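Local coordinates for succinylglutamate desuccinylase/aspartoacylase (Ruegeria sp. TM1040, PDB 3NA6), which probably hydrolyses the amide bond of an N-acylated amino acid, as zinc-dependent desuccinylases and aspartoacylases of its family do, at residues Glu79-Arg84 against Gly237-Glu242; Phe261-Gly266 against Val298-Arg303. All coordinates share one frame; numbering follows the deposited sequence.

Interaction 1: residues Glu79-Arg84 against Gly237-Glu242; sequences EDVTGR and GILQGE. With CA (calcium ion), chain C.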
loop_
_atom_site.group_PDB
_atom_site.type_symbol
_atom_site.label_atom_id
_atom_site.label_comp_id
_atom_site.label_asym_id
_atom_site.label_seq_id
_atom_site.Cartn_x
_atom_site.Cartn_y
_atom_site.Cartn_z
ATOM N N GLU A 79 -43.004 7.890 -22.920
ATOM C CA GLU A 79 -43.863 8.630 -23.835
ATOM C C GLU A 79 -43.170 9.810 -24.546
ATOM O O GLU A 79 -43.715 10.343 -25.494
ATOM C CB GLU A 79 -45.102 9.133 -23.066
ATOM C CG GLU A 79 -44.806 9.551 -21.615
ATOM C CD GLU A 79 -45.079 8.468 -20.564
ATOM O OE1 GLU A 79 -44.329 7.465 -20.485
ATOM O OE2 GLU A 79 -46.037 8.663 -19.774
ATOM N N ASP A 80 -42.003 10.230 -24.064
ATOM C CA ASP A 80 -41.236 11.339 -24.662
ATOM C C ASP A 80 -40.299 10.841 -25.763
ATOM O O ASP A 80 -39.707 11.658 -26.463
ATOM C CB ASP A 80 -40.294 12.016 -23.633
ATOM C CG ASP A 80 -40.998 12.545 -22.364
ATOM O OD1 ASP A 80 -42.178 12.975 -22.466
ATOM O OD2 ASP A 80 -40.305 12.581 -21.279
ATOM N N VAL A 81 -40.124 9.517 -25.854
ATOM C CA VAL A 81 -39.133 8.856 -26.685
ATOM C C VAL A 81 -39.781 8.238 -27.928
ATOM O O VAL A 81 -40.859 7.639 -27.832
ATOM C CB VAL A 81 -38.423 7.747 -25.855
ATOM C CG1 VAL A 81 -37.570 6.837 -26.733
ATOM C CG2 VAL A 81 -37.564 8.382 -24.787
ATOM N N THR A 82 -39.130 8.412 -29.081
ATOM C CA THR A 82 -39.464 7.693 -30.329
ATOM C C THR A 82 -38.193 7.000 -30.817
ATOM O O THR A 82 -37.360 7.597 -31.501
ATOM C CB THR A 82 -40.007 8.642 -31.400
ATOM O OG1 THR A 82 -39.079 9.716 -31.598
ATOM C CG2 THR A 82 -41.401 9.217 -30.969
ATOM N N GLY A 83 -38.033 5.740 -30.420
ATOM C CA GLY A 83 -36.776 5.030 -30.597
ATOM C C GLY A 83 -36.382 4.406 -29.265
ATOM O O GLY A 83 -37.239 3.966 -28.496
ATOM N N ARG A 84 -35.083 4.388 -29.015
ATOM C CA ARG A 84 -34.523 3.756 -27.838
ATOM C C ARG A 84 -33.314 4.494 -27.342
ATOM O O ARG A 84 -32.409 4.833 -28.116
ATOM C CB ARG A 84 -34.140 2.326 -28.139
ATOM C CG ARG A 84 -33.524 1.590 -26.924
ATOM C CD ARG A 84 -33.474 0.095 -27.118
ATOM N NE ARG A 84 -32.832 -0.275 -28.382
ATOM C CZ ARG A 84 -32.447 -1.511 -28.700
ATOM N NH1 ARG A 84 -32.596 -2.525 -27.854
ATOM N NH2 ARG A 84 -31.888 -1.723 -29.880
ATOM N N GLY A 237 -33.707 12.272 -33.830
ATOM C CA GLY A 237 -35.123 11.988 -33.895
ATOM C C GLY A 237 -35.655 11.154 -32.743
ATOM O O GLY A 237 -36.776 10.663 -32.800
ATOM N N ILE A 238 -34.890 11.012 -31.672
ATOM C CA ILE A 238 -35.317 10.153 -30.570
ATOM C C ILE A 238 -36.143 10.919 -29.534
ATOM O O ILE A 238 -37.085 10.353 -28.932
ATOM C CB ILE A 238 -34.102 9.459 -29.894
ATOM C CG1 ILE A 238 -33.293 8.679 -30.950
ATOM C CG2 ILE A 238 -34.573 8.553 -28.758
ATOM C CD1 ILE A 238 -31.977 7.971 -30.456
ATOM N N LEU A 239 -35.736 12.166 -29.274
ATOM C CA LEU A 239 -36.484 13.099 -28.413
ATOM C C LEU A 239 -37.051 14.167 -29.335
ATOM O O LEU A 239 -36.591 14.311 -30.466
ATOM C CB LEU A 239 -35.596 13.755 -27.339
ATOM C CG LEU A 239 -34.980 12.876 -26.254
ATOM C CD1 LEU A 239 -34.132 13.678 -25.219
ATOM C CD2 LEU A 239 -36.077 12.108 -25.532
ATOM N N GLN A 240 -38.084 14.877 -28.889
ATOM C CA GLN A 240 -38.711 15.900 -29.737
ATOM C C GLN A 240 -38.555 17.236 -29.045
ATOM O O GLN A 240 -38.251 17.280 -27.856
ATOM C CB GLN A 240 -40.179 15.557 -30.020
ATOM C CG GLN A 240 -40.312 14.196 -30.844
ATOM C CD GLN A 240 -40.463 12.975 -29.922
ATOM O OE1 GLN A 240 -41.346 12.966 -29.067
ATOM N NE2 GLN A 240 -39.607 11.960 -30.080
ATOM N N GLY A 241 -38.725 18.320 -29.789
ATOM C CA GLY A 241 -38.601 19.665 -29.220
ATOM C C GLY A 241 -37.707 20.529 -30.085
ATOM O O GLY A 241 -37.290 20.102 -31.148
ATOM N N GLU A 242 -37.420 21.747 -29.637
ATOM C CA GLU A 242 -36.551 22.633 -30.401
ATOM C C GLU A 242 -35.181 22.638 -29.755
ATOM O O GLU A 242 -35.050 22.620 -28.536
ATOM C CB GLU A 242 -37.137 24.053 -30.527
ATOM C CG GLU A 242 -36.798 25.017 -29.395
ATOM C CD GLU A 242 -37.705 26.250 -29.375
ATOM O OE1 GLU A 242 -38.691 26.287 -30.147
ATOM O OE2 GLU A 242 -37.436 27.169 -28.577
HETATM CA CA CA C . -38.840 10.745 -33.958
HETATM O O HOH W 1 -38.023 8.327 -34.549
HETATM O O HOH W 2 -39.065 13.214 -33.780
HETATM O O HOH W 3 -37.924 11.174 -36.295
HETATM O O HOH W 4 -41.188 10.066 -34.597
#
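With chi1 at 54°, Thr-82 holds OG1 between its backbone N and carbonyl carbon, where the hydroxyl meets the calcium ion that the carbonyl of Gly-237 also binds; Gln-240, its chain bent at chi2 (92°), folds its amide back across Thr-82, bringing NE2 to 2.8 Å from Thr-82 OG1 at an angle too poor for a hydrogen bond. The arrangement is a two-residue calcium site joining the turn before strand 83-88 to the end of helix 219-235, which Gly-237 closes with a Schellman motif. Positive phi suits glycine there, and the turn leaves its O to bind the metal at 2.4 Å.

Beside the ion the backbones are tied directly. Thr-82 N donates to Ile-238 O over 2.8 Å, nearly straight at 172°, while the CA of Ile-238 makes a C-H contact with Thr-82 O. Next to this polar layer, Val-81 and Ile-238, both buried, suit their place as branched aliphatic side chains and lie side by side, CG1 of the valine 4.0 Å from CG2 of the isoleucine; the other valine methyl meets Leu-239 CD2. Val-81 also packs on Ile-44 of strand 36-46. Asp-80 turns its carboxylate away, to a salt bridge with Arg-77.

Four waters complete the six ligands of the calcium, and water 1, 2.6 Å from the ion, also donates to Thr-82 O.

Interaction 2: residues Phe261-Gly266 against Val298-Arg303; sequences FSEHDG and VEYRAR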
loop_
_atom_site.group_PDB
_atom_site.type_symbol
_atom_site.label_atom_id
_atom_site.label_comp_id
_atom_site.label_asym_id
_atom_site.label_seq_id
_atom_site.Cartn_x
_atom_site.Cartn_y
_atom_site.Cartn_z
ATOM N N PHE A 261 5.783 19.820 -23.901
ATOM C CA PHE A 261 6.006 18.810 -22.912
ATOM C C PHE A 261 6.967 19.388 -21.868
ATOM O O PHE A 261 7.913 20.084 -22.210
ATOM C CB PHE A 261 6.561 17.531 -23.565
ATOM C CG PHE A 261 5.482 16.650 -24.180
ATOM C CD1 PHE A 261 4.625 15.890 -23.361
ATOM C CD2 PHE A 261 5.297 16.594 -25.578
ATOM C CE1 PHE A 261 3.606 15.090 -23.910
ATOM C CE2 PHE A 261 4.259 15.780 -26.151
ATOM C CZ PHE A 261 3.433 15.033 -25.327
ATOM N N SER A 262 6.704 19.139 -20.592
ATOM C CA SER A 262 7.662 19.508 -19.578
ATOM C C SER A 262 8.820 18.530 -19.577
ATOM O O SER A 262 8.611 17.325 -19.684
ATOM C CB SER A 262 7.062 19.510 -18.192
ATOM O OG SER A 262 8.028 20.004 -17.286
ATOM N N GLU A 263 10.026 19.066 -19.408
ATOM C CA GLU A 263 11.225 18.249 -19.217
ATOM C C GLU A 263 11.683 18.284 -17.749
ATOM O O GLU A 263 12.816 17.879 -17.448
ATOM C CB GLU A 263 12.338 18.714 -20.165
ATOM C CG GLU A 263 12.014 18.461 -21.642
ATOM C CD GLU A 263 13.182 18.745 -22.612
ATOM O OE1 GLU A 263 14.012 19.623 -22.322
ATOM O OE2 GLU A 263 13.252 18.089 -23.681
ATOM N N HIS A 264 10.800 18.756 -16.846
ATOM C CA HIS A 264 11.145 19.002 -15.440
ATOM C C HIS A 264 9.966 18.745 -14.514
ATOM O O HIS A 264 8.848 19.062 -14.858
ATOM C CB HIS A 264 11.551 20.461 -15.266
ATOM C CG HIS A 264 12.714 20.877 -16.106
ATOM N ND1 HIS A 264 14.023 20.771 -15.675
ATOM C CD2 HIS A 264 12.768 21.402 -17.350
ATOM C CE1 HIS A 264 14.830 21.216 -16.618
ATOM N NE2 HIS A 264 14.098 21.597 -17.649
ATOM N N ASP A 265 10.217 18.171 -13.343
ATOM C CA ASP A 265 9.214 18.127 -12.282
ATOM C C ASP A 265 9.267 19.476 -11.600
ATOM O O ASP A 265 10.350 20.003 -11.344
ATOM C CB ASP A 265 9.546 17.082 -11.207
ATOM C CG ASP A 265 9.682 15.659 -11.764
ATOM O OD1 ASP A 265 8.919 15.276 -12.656
ATOM O OD2 ASP A 265 10.567 14.917 -11.288
ATOM N N GLY A 266 8.116 20.023 -11.269
ATOM C CA GLY A 266 8.088 21.158 -10.377
ATOM C C GLY A 266 6.725 21.740 -10.128
ATOM O O GLY A 266 5.681 21.099 -10.399
ATOM N N VAL A 298 11.953 27.341 -15.403
ATOM C CA VAL A 298 12.054 26.915 -16.810
ATOM C C VAL A 298 10.828 27.448 -17.489
ATOM O O VAL A 298 9.735 27.352 -16.951
ATOM C CB VAL A 298 12.108 25.378 -16.951
ATOM C CG1 VAL A 298 12.170 24.955 -18.414
ATOM C CG2 VAL A 298 13.324 24.813 -16.188
ATOM N N GLU A 299 10.998 27.986 -18.689
ATOM C CA GLU A 299 9.913 28.658 -19.400
ATOM C C GLU A 299 9.472 27.901 -20.628
ATOM O O GLU A 299 10.290 27.334 -21.326
ATOM C CB GLU A 299 10.395 30.054 -19.832
ATOM C CG GLU A 299 10.778 30.950 -18.684
ATOM C CD GLU A 299 11.069 32.385 -19.092
ATOM O OE1 GLU A 299 11.598 32.610 -20.198
ATOM O OE2 GLU A 299 10.768 33.282 -18.282
ATOM N N TYR A 300 8.162 27.883 -20.875
ATOM C CA TYR A 300 7.596 27.268 -22.055
ATOM C C TYR A 300 6.849 28.363 -22.829
ATOM O O TYR A 300 5.972 29.047 -22.278
ATOM C CB TYR A 300 6.757 26.029 -21.673
ATOM C CG TYR A 300 7.664 24.932 -21.109
ATOM C CD1 TYR A 300 8.388 24.105 -21.970
ATOM C CD2 TYR A 300 7.874 24.777 -19.732
ATOM C CE1 TYR A 300 9.264 23.124 -21.477
ATOM C CE2 TYR A 300 8.757 23.774 -19.220
ATOM C CZ TYR A 300 9.464 22.979 -20.105
ATOM O OH TYR A 300 10.334 21.983 -19.671
ATOM N N ARG A 301 7.262 28.564 -24.086
ATOM C CA ARG A 301 6.760 29.661 -24.926
ATOM C C ARG A 301 5.889 29.161 -26.078
ATOM O O ARG A 301 6.035 28.023 -26.519
ATOM C CB ARG A 301 7.928 30.493 -25.445
ATOM C CG ARG A 301 8.530 31.310 -24.344
ATOM C CD ARG A 301 9.635 32.233 -24.786
ATOM N NE ARG A 301 10.138 32.909 -23.593
ATOM C CZ ARG A 301 9.610 34.011 -23.076
ATOM N NH1 ARG A 301 8.588 34.623 -23.668
ATOM N NH2 ARG A 301 10.123 34.511 -21.972
ATOM N N ALA A 302 4.947 29.992 -26.523
ATOM C CA ALA A 302 4.037 29.591 -27.598
ATOM C C ALA A 302 4.806 29.544 -28.919
ATOM O O ALA A 302 5.576 30.458 -29.238
ATOM C CB ALA A 302 2.848 30.526 -27.689
ATOM N N ARG A 303 4.638 28.442 -29.638
ATOM C CA ARG A 303 5.294 28.211 -30.925
ATOM C C ARG A 303 4.556 28.945 -32.054
ATOM O O ARG A 303 5.113 29.168 -33.122
ATOM C CB ARG A 303 5.374 26.703 -31.218
ATOM C CG ARG A 303 4.056 26.072 -31.728
ATOM C CD ARG A 303 3.966 24.558 -31.445
ATOM N NE ARG A 303 2.650 24.000 -31.772
ATOM C CZ ARG A 303 2.205 23.751 -33.008
ATOM N NH1 ARG A 303 2.951 24.014 -34.072
ATOM N NH2 ARG A 303 0.995 23.242 -33.189
HETATM O O HOH W 5 12.336 22.045 -21.153
#
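Tyr-300 reaches from strand 298-301 to the loop 261-266 and takes a hydrogen bond on its hydroxyl: Glu-263 N donates to Tyr-300 OH over 2.9 Å, almost straight at 172°. Alongside, the ring brings CE1 to within 3.4 Å of Phe-261 O. A tyrosine suits the place because its long, flat side chain spans the gap between strand 298-301 and the loop, the CA atoms of Ser-262 and Tyr-300 being 8.1 Å apart, and ends in a group that can accept an N-H.

His-264 adds the second half of the contact. Val-298 CG2 sits over one face of the imidazole, 3.7 Å from its centroid, a CH-pi contact, while Tyr-300 OH lies at the edge of the same ring, in its plane, 3.4 Å from CD2. With CG anti to its carbonyl carbon (chi1 -67°), Tyr-300 can pass beside Val-298 to the loop. Replacing Tyr-300 with an alanine would probably leave Glu-263 N without its acceptor and the edge of His-264 without its neighbour.

Further out, water 5 donates to Glu-263 OE1; its very short approach to Tyr-300 OH is doubtful. Ser-262 OG donates to His-264 O over 2.7 Å on a lone pair, a short clasp that probably helps hold the bend carrying the histidine, and the Ser-262 backbone is bonded to Gly-320 and Asp-321. Behind Tyr-300, Val-287 of strand 283-288 packs on its side chain. Lys-24 of the second subunit makes a cation-pi contact with Phe-261, and Arg-292 of the third donates to Glu-263 O. A tyrosine hydroxyl thus joins strand 298-301 of a four-stranded antiparallel sheet to the loop between strands 260-261 and 266-270, in the all-beta C-terminal part of the chain.

How the interactions relate
From the N terminus the chain first runs through strands 17-26, 36-46 and 51-55 and helix 64-75 before reaching 79-84. Interaction 1 is completed only after 152 residues, which hold four further strands of the mixed sheet and several helices, when 237-242 closes that long loop. Interaction 2 opens afterwards and closes a far shorter one, 31 residues containing strands but no helix. The two are therefore in series, neither nested nor crossed. Their centres lie about 49 Å apart, on opposite sides of the chain's centre: interaction 1 ties the turn entering strand 83-88 to the loop leaving helix 219-235, within the alpha/beta part, and interaction 2 joins neighbouring pieces of the C-terminal beta part.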